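Local coordinates for Serine/threonine-protein kinase Tel1 (Chaetomium thermophilum, PDB 6SKY) that probably phosphorylates serine or threonine followed by glutamine in its protein substrates, using ATP, to signal DNA damage to the checkpoint machinery, at residues 1558-1569 with 1581-1592. Residues are numbered along the deposited sequence; the frame is centred on the assembly and turned at random.
Sequences ESNLLLEILKDW and RDVALSMLCGVF
R1581 lies against the W1569 indole where two successive, roughly antiparallel helices of the alpha solenoid pack as a helical hairpin, the axes of 1558-1569 and 1581-1588 coming within 11.0 Å. The arginine's CB points toward the facing helix, and CG, anti to the backbone N (chi1 -178°), comes against I1565 CG2. Its CD sits over the six-membered ring of W1569, and a bend at chi3 (51°) lays NE across the middle of the indole. R1581 CZ then stands 3.9 Å from the centroid of the W1569 five-membered ring, a cation-pi stack with the planes 15° apart. At the tip, NH2 lies over W1569 NE1 as part of the stack, while R1581 NH1 stays 4.2 Å from D1568 OD2, too far for a salt bridge; D1568 OD1 accepts a hydrogen bond from L1575 N. W1569 CZ3 also meets L1585 CD2 at 3.7 Å. Replacing W1569 with an alanine would probably leave the guanidinium without its flat support and free to swing, and cost L1585 CD2 that contact. Further along, I1565 is a knob among R1581, A1584, L1585 and L1588, and L1588 answers as a knob among E1558, L1561, L1562 and I1565. Beyond them, L1562 CD2 meets the edge of the F1592 ring, 4.1 Å from CZ.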
loop_
_atom_site.group_PDB
_atom_site.type_symbol
_atom_site.label_atom_id
_atom_site.label_comp_id
_atom_site.label_asym_id
_atom_site.label_seq_id
_atom_site.Cartn_x
_atom_site.Cartn_y
_atom_site.Cartn_z
ATOM N N GLU A 1558 -36.445 -10.347 -49.440
ATOM C CA GLU A 1558 -36.388 -11.270 -48.315
ATOM C C GLU A 1558 -35.849 -10.589 -47.068
ATOM O O GLU A 1558 -36.342 -10.832 -45.963
ATOM C CB GLU A 1558 -35.531 -12.480 -48.674
ATOM C CG GLU A 1558 -35.952 -13.200 -49.940
ATOM C CD GLU A 1558 -35.471 -12.513 -51.200
ATOM O OE1 GLU A 1558 -35.139 -11.314 -51.143
ATOM O OE2 GLU A 1558 -35.427 -13.170 -52.256
ATOM N N SER A 1559 -34.857 -9.717 -47.221
ATOM C CA SER A 1559 -34.297 -9.061 -46.048
ATOM C C SER A 1559 -35.226 -7.985 -45.510
ATOM O O SER A 1559 -35.318 -7.803 -44.294
ATOM C CB SER A 1559 -32.935 -8.472 -46.374
ATOM O OG SER A 1559 -33.064 -7.387 -47.263
ATOM N N ASN A 1560 -35.925 -7.267 -46.390
ATOM C CA ASN A 1560 -36.932 -6.321 -45.919
ATOM C C ASN A 1560 -38.050 -7.039 -45.182
ATOM O O ASN A 1560 -38.532 -6.561 -44.151
ATOM C CB ASN A 1560 -37.498 -5.522 -47.088
ATOM C CG ASN A 1560 -36.464 -4.646 -47.747
ATOM O OD1 ASN A 1560 -35.550 -4.149 -47.095
ATOM N ND2 ASN A 1560 -36.600 -4.452 -49.051
ATOM N N LEU A 1561 -38.457 -8.206 -45.678
ATOM C CA LEU A 1561 -39.488 -8.971 -44.992
ATOM C C LEU A 1561 -39.000 -9.471 -43.639
ATOM O O LEU A 1561 -39.731 -9.394 -42.647
ATOM C CB LEU A 1561 -39.939 -10.135 -45.863
ATOM C CG LEU A 1561 -41.036 -11.003 -45.262
ATOM C CD1 LEU A 1561 -42.226 -10.154 -44.896
ATOM C CD2 LEU A 1561 -41.425 -12.069 -46.244
ATOM N N LEU A 1562 -37.776 -10.001 -43.580
ATOM C CA LEU A 1562 -37.227 -10.456 -42.308
ATOM C C LEU A 1562 -37.136 -9.313 -41.312
ATOM O O LEU A 1562 -37.489 -9.471 -40.140
ATOM C CB LEU A 1562 -35.851 -11.078 -42.524
ATOM C CG LEU A 1562 -35.102 -11.569 -41.288
ATOM C CD1 LEU A 1562 -35.762 -12.796 -40.718
ATOM C CD2 LEU A 1562 -33.662 -11.852 -41.621
ATOM N N LEU A 1563 -36.670 -8.152 -41.761
ATOM C CA LEU A 1563 -36.558 -7.007 -40.870
ATOM C C LEU A 1563 -37.925 -6.543 -40.393
ATOM O O LEU A 1563 -38.078 -6.155 -39.232
ATOM C CB LEU A 1563 -35.820 -5.876 -41.576
ATOM C CG LEU A 1563 -35.019 -4.944 -40.674
ATOM C CD1 LEU A 1563 -33.891 -5.713 -40.007
ATOM C CD2 LEU A 1563 -34.492 -3.770 -41.477
ATOM N N GLU A 1564 -38.935 -6.586 -41.266
ATOM C CA GLU A 1564 -40.286 -6.221 -40.851
ATOM C C GLU A 1564 -40.827 -7.189 -39.814
ATOM O O GLU A 1564 -41.419 -6.767 -38.818
ATOM C CB GLU A 1564 -41.216 -6.172 -42.060
ATOM C CG GLU A 1564 -41.029 -4.967 -42.960
ATOM C CD GLU A 1564 -41.513 -3.679 -42.324
ATOM O OE1 GLU A 1564 -42.160 -3.738 -41.258
ATOM O OE2 GLU A 1564 -41.246 -2.599 -42.893
ATOM N N ILE A 1565 -40.639 -8.489 -40.034
ATOM C CA ILE A 1565 -41.109 -9.488 -39.079
ATOM C C ILE A 1565 -40.429 -9.306 -37.731
ATOM O O ILE A 1565 -41.072 -9.381 -36.680
ATOM C CB ILE A 1565 -40.877 -10.902 -39.632
ATOM C CG1 ILE A 1565 -41.746 -11.140 -40.857
ATOM C CG2 ILE A 1565 -41.170 -11.931 -38.577
ATOM C CD1 ILE A 1565 -41.399 -12.396 -41.580
ATOM N N LEU A 1566 -39.119 -9.065 -37.736
ATOM C CA LEU A 1566 -38.402 -8.893 -36.479
ATOM C C LEU A 1566 -38.839 -7.621 -35.767
ATOM O O LEU A 1566 -39.124 -7.639 -34.567
ATOM C CB LEU A 1566 -36.896 -8.880 -36.727
ATOM C CG LEU A 1566 -36.263 -10.157 -37.268
ATOM C CD1 LEU A 1566 -34.782 -9.952 -37.421
ATOM C CD2 LEU A 1566 -36.551 -11.329 -36.365
ATOM N N LYS A 1567 -38.900 -6.505 -36.492
ATOM C CA LYS A 1567 -39.337 -5.251 -35.895
ATOM C C LYS A 1567 -40.755 -5.349 -35.351
ATOM O O LYS A 1567 -41.070 -4.735 -34.327
ATOM C CB LYS A 1567 -39.227 -4.139 -36.935
ATOM C CG LYS A 1567 -39.767 -2.797 -36.512
ATOM C CD LYS A 1567 -39.523 -1.776 -37.612
ATOM C CE LYS A 1567 -40.053 -0.404 -37.234
ATOM N NZ LYS A 1567 -39.713 0.626 -38.255
ATOM N N ASP A 1568 -41.618 -6.122 -36.012
ATOM C CA ASP A 1568 -42.983 -6.308 -35.540
ATOM C C ASP A 1568 -43.037 -7.215 -34.322
ATOM O O ASP A 1568 -43.901 -7.044 -33.460
ATOM C CB ASP A 1568 -43.832 -6.883 -36.670
ATOM C CG ASP A 1568 -45.202 -7.310 -36.211
ATOM O OD1 ASP A 1568 -46.089 -6.440 -36.100
ATOM O OD2 ASP A 1568 -45.395 -8.517 -35.965
ATOM N N TRP A 1569 -42.131 -8.188 -34.245
ATOM C CA TRP A 1569 -42.105 -9.111 -33.118
ATOM C C TRP A 1569 -41.907 -8.367 -31.807
ATOM O O TRP A 1569 -42.620 -8.608 -30.829
ATOM C CB TRP A 1569 -40.996 -10.131 -33.337
ATOM C CG TRP A 1569 -41.044 -11.320 -32.474
ATOM C CD1 TRP A 1569 -41.697 -11.457 -31.297
ATOM C CD2 TRP A 1569 -40.401 -12.564 -32.726
ATOM N NE1 TRP A 1569 -41.503 -12.715 -30.793
ATOM C CE2 TRP A 1569 -40.710 -13.416 -31.659
ATOM C CE3 TRP A 1569 -39.596 -13.041 -33.760
ATOM C CZ2 TRP A 1569 -40.240 -14.714 -31.591
ATOM C CZ3 TRP A 1569 -39.135 -14.325 -33.691
ATOM C CH2 TRP A 1569 -39.455 -15.151 -32.616
ATOM N N ARG A 1581 -45.867 -16.010 -37.944
ATOM C CA ARG A 1581 -44.468 -15.627 -37.856
ATOM C C ARG A 1581 -43.558 -16.843 -37.940
ATOM O O ARG A 1581 -42.500 -16.788 -38.574
ATOM C CB ARG A 1581 -44.236 -14.860 -36.562
ATOM C CG ARG A 1581 -42.842 -14.367 -36.381
ATOM C CD ARG A 1581 -42.794 -13.368 -35.267
ATOM N NE ARG A 1581 -43.438 -13.867 -34.061
ATOM C CZ ARG A 1581 -44.442 -13.255 -33.452
ATOM N NH1 ARG A 1581 -44.912 -12.115 -33.933
ATOM N NH2 ARG A 1581 -44.967 -13.776 -32.355
ATOM N N ASP A 1582 -43.959 -17.957 -37.322
ATOM C CA ASP A 1582 -43.159 -19.175 -37.399
ATOM C C ASP A 1582 -43.111 -19.716 -38.819
ATOM O O ASP A 1582 -42.063 -20.183 -39.270
ATOM C CB ASP A 1582 -43.706 -20.234 -36.447
ATOM C CG ASP A 1582 -43.334 -19.972 -34.995
ATOM O OD1 ASP A 1582 -42.593 -19.005 -34.731
ATOM O OD2 ASP A 1582 -43.784 -20.734 -34.113
ATOM N N VAL A 1583 -44.228 -19.654 -39.543
ATOM C CA VAL A 1583 -44.240 -20.096 -40.938
ATOM C C VAL A 1583 -43.302 -19.239 -41.778
ATOM O O VAL A 1583 -42.478 -19.750 -42.547
ATOM C CB VAL A 1583 -45.673 -20.065 -41.497
ATOM C CG1 VAL A 1583 -45.654 -20.249 -43.002
ATOM C CG2 VAL A 1583 -46.516 -21.134 -40.840
ATOM N N ALA A 1584 -43.419 -17.917 -41.641
ATOM C CA ALA A 1584 -42.567 -17.019 -42.410
ATOM C C ALA A 1584 -41.095 -17.249 -42.103
ATOM O O ALA A 1584 -40.265 -17.312 -43.016
ATOM C CB ALA A 1584 -42.943 -15.571 -42.123
ATOM N N LEU A 1585 -40.753 -17.380 -40.821
ATOM C CA LEU A 1585 -39.358 -17.563 -40.449
ATOM C C LEU A 1585 -38.828 -18.919 -40.880
ATOM O O LEU A 1585 -37.658 -19.029 -41.248
ATOM C CB LEU A 1585 -39.194 -17.387 -38.946
ATOM C CG LEU A 1585 -38.526 -16.096 -38.489
ATOM C CD1 LEU A 1585 -39.074 -14.916 -39.244
ATOM C CD2 LEU A 1585 -38.749 -15.923 -37.010
ATOM N N SER A 1586 -39.655 -19.960 -40.847
ATOM C CA SER A 1586 -39.194 -21.250 -41.330
ATOM C C SER A 1586 -39.045 -21.268 -42.841
ATOM O O SER A 1586 -38.291 -22.090 -43.365
ATOM C CB SER A 1586 -40.142 -22.357 -40.891
ATOM O OG SER A 1586 -39.689 -23.608 -41.370
ATOM N N MET A 1587 -39.746 -20.389 -43.554
ATOM C CA MET A 1587 -39.492 -20.282 -44.985
ATOM C C MET A 1587 -38.216 -19.501 -45.268
ATOM O O MET A 1587 -37.365 -19.951 -46.040
ATOM C CB MET A 1587 -40.667 -19.623 -45.697
ATOM C CG MET A 1587 -40.437 -19.493 -47.185
ATOM S SD MET A 1587 -41.447 -18.223 -47.946
ATOM C CE MET A 1587 -40.996 -18.441 -49.659
ATOM N N LEU A 1588 -38.069 -18.325 -44.656
ATOM C CA LEU A 1588 -36.912 -17.480 -44.932
ATOM C C LEU A 1588 -35.634 -18.099 -44.385
ATOM O O LEU A 1588 -34.662 -18.301 -45.118
ATOM C CB LEU A 1588 -37.120 -16.091 -44.333
ATOM C CG LEU A 1588 -38.290 -15.266 -44.849
ATOM C CD1 LEU A 1588 -38.433 -14.007 -44.026
ATOM C CD2 LEU A 1588 -38.087 -14.933 -46.308
ATOM N N CYS A 1589 -35.622 -18.406 -43.095
ATOM C CA CYS A 1589 -34.417 -18.821 -42.394
ATOM C C CYS A 1589 -34.117 -20.303 -42.531
ATOM O O CYS A 1589 -33.162 -20.779 -41.914
ATOM C CB CYS A 1589 -34.545 -18.462 -40.917
ATOM S SG CYS A 1589 -35.280 -16.843 -40.646
ATOM N N GLY A 1590 -34.909 -21.046 -43.303
ATOM C CA GLY A 1590 -34.632 -22.462 -43.471
ATOM C C GLY A 1590 -33.381 -22.708 -44.288
ATOM O O GLY A 1590 -32.571 -23.576 -43.954
ATOM N N VAL A 1591 -33.217 -21.961 -45.375
ATOM C CA VAL A 1591 -31.989 -21.923 -46.157
ATOM C C VAL A 1591 -31.640 -20.452 -46.308
ATOM O O VAL A 1591 -32.390 -19.693 -46.932
ATOM C CB VAL A 1591 -32.140 -22.605 -47.522
ATOM C CG1 VAL A 1591 -31.154 -22.030 -48.527
ATOM C CG2 VAL A 1591 -31.919 -24.089 -47.381
ATOM N N PHE A 1592 -30.528 -20.041 -45.717
ATOM C CA PHE A 1592 -30.192 -18.635 -45.576
ATOM C C PHE A 1592 -28.963 -18.306 -46.410
ATOM O O PHE A 1592 -28.333 -19.176 -47.012
ATOM C CB PHE A 1592 -29.967 -18.291 -44.100
ATOM C CG PHE A 1592 -30.210 -16.851 -43.761
ATOM C CD1 PHE A 1592 -31.485 -16.349 -43.718
ATOM C CD2 PHE A 1592 -29.163 -16.011 -43.462
ATOM C CE1 PHE A 1592 -31.705 -15.034 -43.402
ATOM C CE2 PHE A 1592 -29.385 -14.702 -43.148
ATOM C CZ PHE A 1592 -30.655 -14.216 -43.113
#